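Local atomic coordinates of peroxiredoxin PRX1, mitochondrial (Saccharomyces cerevisiae, PDB entry 5YKJ), a protein that probably reduces peroxides in mitochondria as a 1-Cys peroxiredoxin, its oxidised thiol being restored through the glutathione and thioredoxin systems. Residues A[63-68]-A[92-97]. Sequence-based numbering, arbitrary orientation.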
# COMPACT_ATOMS: atom_id res chain seq x y z
N VAL A 63 -5.94 -5.11 6.66
CA VAL A 63 -4.79 -4.44 6.10
C VAL A 63 -4.03 -3.65 7.20
O VAL A 63 -4.61 -2.91 7.88
CB VAL A 63 -5.18 -3.44 5.01
CG1 VAL A 63 -3.96 -2.77 4.43
CG2 VAL A 63 -5.97 -4.11 3.91
N LYS A 64 -2.73 -3.87 7.29
CA LYS A 64 -1.88 -3.16 8.20
C LYS A 64 -1.08 -2.12 7.41
O LYS A 64 -0.57 -2.39 6.38
CB LYS A 64 -0.90 -4.10 8.85
CG LYS A 64 -1.54 -5.03 9.83
CD LYS A 64 -0.58 -5.80 10.69
CE LYS A 64 -1.38 -6.72 11.55
NZ LYS A 64 -0.92 -8.10 11.58
N LEU A 65 -1.02 -0.92 7.97
CA LEU A 65 -0.31 0.19 7.41
C LEU A 65 1.07 0.27 8.02
O LEU A 65 1.30 -0.12 9.11
CB LEU A 65 -1.08 1.50 7.65
CG LEU A 65 -2.47 1.59 7.10
CD1 LEU A 65 -3.25 2.73 7.70
CD2 LEU A 65 -2.38 1.84 5.62
N ILE A 66 1.99 0.77 7.22
CA ILE A 66 3.34 1.02 7.66
C ILE A 66 3.99 2.10 6.79
O ILE A 66 3.98 2.03 5.63
CB ILE A 66 4.19 -0.24 7.77
CG1 ILE A 66 5.52 0.08 8.39
CG2 ILE A 66 4.33 -0.92 6.44
CD1 ILE A 66 6.17 -1.12 9.02
N GLY A 67 4.51 3.08 7.46
CA GLY A 67 5.09 4.17 6.81
C GLY A 67 6.66 4.14 6.74
O GLY A 67 7.23 3.48 7.57
N LEU A 68 7.42 4.65 5.75
CA LEU A 68 8.81 4.69 5.74
C LEU A 68 9.11 6.13 5.41
O LEU A 68 8.60 6.71 4.57
CB LEU A 68 9.35 3.77 4.63
CG LEU A 68 10.84 3.73 4.38
CD1 LEU A 68 11.19 2.52 3.58
CD2 LEU A 68 11.26 4.95 3.58
N VAL A 92 -1.48 7.49 16.32
CA VAL A 92 -1.17 6.99 14.99
C VAL A 92 -0.88 5.53 15.29
O VAL A 92 0.11 5.21 15.82
CB VAL A 92 0.07 7.63 14.45
CG1 VAL A 92 0.45 7.01 13.10
CG2 VAL A 92 -0.22 9.10 14.25
N GLY A 93 -1.78 4.68 14.87
CA GLY A 93 -1.73 3.28 15.14
C GLY A 93 -0.85 2.34 14.34
O GLY A 93 -1.01 1.17 14.42
N PHE A 94 0.03 2.90 13.56
CA PHE A 94 0.93 2.13 12.76
C PHE A 94 2.31 2.72 12.91
O PHE A 94 2.49 3.79 13.29
CB PHE A 94 0.48 2.12 11.29
CG PHE A 94 0.17 3.47 10.73
CD1 PHE A 94 1.18 4.30 10.35
CD2 PHE A 94 -1.12 3.91 10.56
CE1 PHE A 94 0.91 5.55 9.86
CE2 PHE A 94 -1.38 5.13 10.01
CZ PHE A 94 -0.37 5.96 9.69
N PRO A 95 3.27 1.88 12.59
CA PRO A 95 4.65 2.31 12.67
C PRO A 95 5.12 3.16 11.51
O PRO A 95 4.60 3.08 10.46
CB PRO A 95 5.45 1.01 12.60
CG PRO A 95 4.50 -0.09 12.46
CD PRO A 95 3.20 0.49 12.12
N ILE A 96 6.14 3.93 11.79
CA ILE A 96 6.87 4.65 10.79
C ILE A 96 8.32 4.16 10.97
O ILE A 96 8.84 4.24 12.01
CB ILE A 96 6.82 6.18 10.90
CG1 ILE A 96 5.36 6.64 10.99
CG2 ILE A 96 7.47 6.79 9.68
CD1 ILE A 96 5.18 8.11 10.94
N ILE A 97 8.89 3.62 9.89
CA ILE A 97 10.23 3.10 9.91
C ILE A 97 11.30 4.20 9.88
O ILE A 97 11.26 5.05 9.08
CB ILE A 97 10.44 2.18 8.67
CG1 ILE A 97 9.49 0.98 8.69
CG2 ILE A 97 11.91 1.79 8.52
CD1 ILE A 97 9.20 0.40 7.31
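G67 and I96 pair as parallel neighbours in a beta-alpha-beta crossover, where strand 63-69 passes through helix 73-87 into the edge strand 96-98. Two backbone bonds fasten this pairing, both on G67. Its N-H runs almost straight (175°) to P95 O at 3.0 Å and lies in that carbonyl's plane; G67 O then takes the N-H of I97, with O and N 2.9 Å apart and the donor tilted 34° from the carbonyl plane. I96 CA, 3.4 Å from G67 O, adds a CH...O contact.

Ahead of the bridged pairs, F94 and P95 pack against L65, including its carbonyl oxygen. The backbone sets F94 CB 3.2 Å from L65 O; F94 CG, placed between the backbone N and carbonyl carbon (chi1 49°), then swings the ring across the L65 side chain at a slant. L65 CD1 approaches F94 CD2 and CE2 obliquely, 3.8 Å from each, while V92 CG1 lies over one ring face, offset toward the rim. With an alanine here instead of F94, L65 CD1 would probably face a gap, and V92 CG1 would lose the ring face beside it.

This is the thioredoxin-fold sheet of the AhpC/TSA family, in which strand 63-69 sits between 30-36 and 96-98. Where I66 meets I97 and P95 the side-chain pairs are apolar: I66 reaches out through CG1, anti to its own N, and I66 CD1 touches I97 CD1 at 3.8 Å and P95 CG at 4.0 Å. I97 also packs over the carbonyl oxygen of G67. Y25 from helix 22-26 touches I66, P95 and F94, and its hydroxyl hydrogen-bonds to L65 O. Across the sheet, I96 packs against H76 and I80 of the crossover helix, and H76 NE2 also bonds to I97 O.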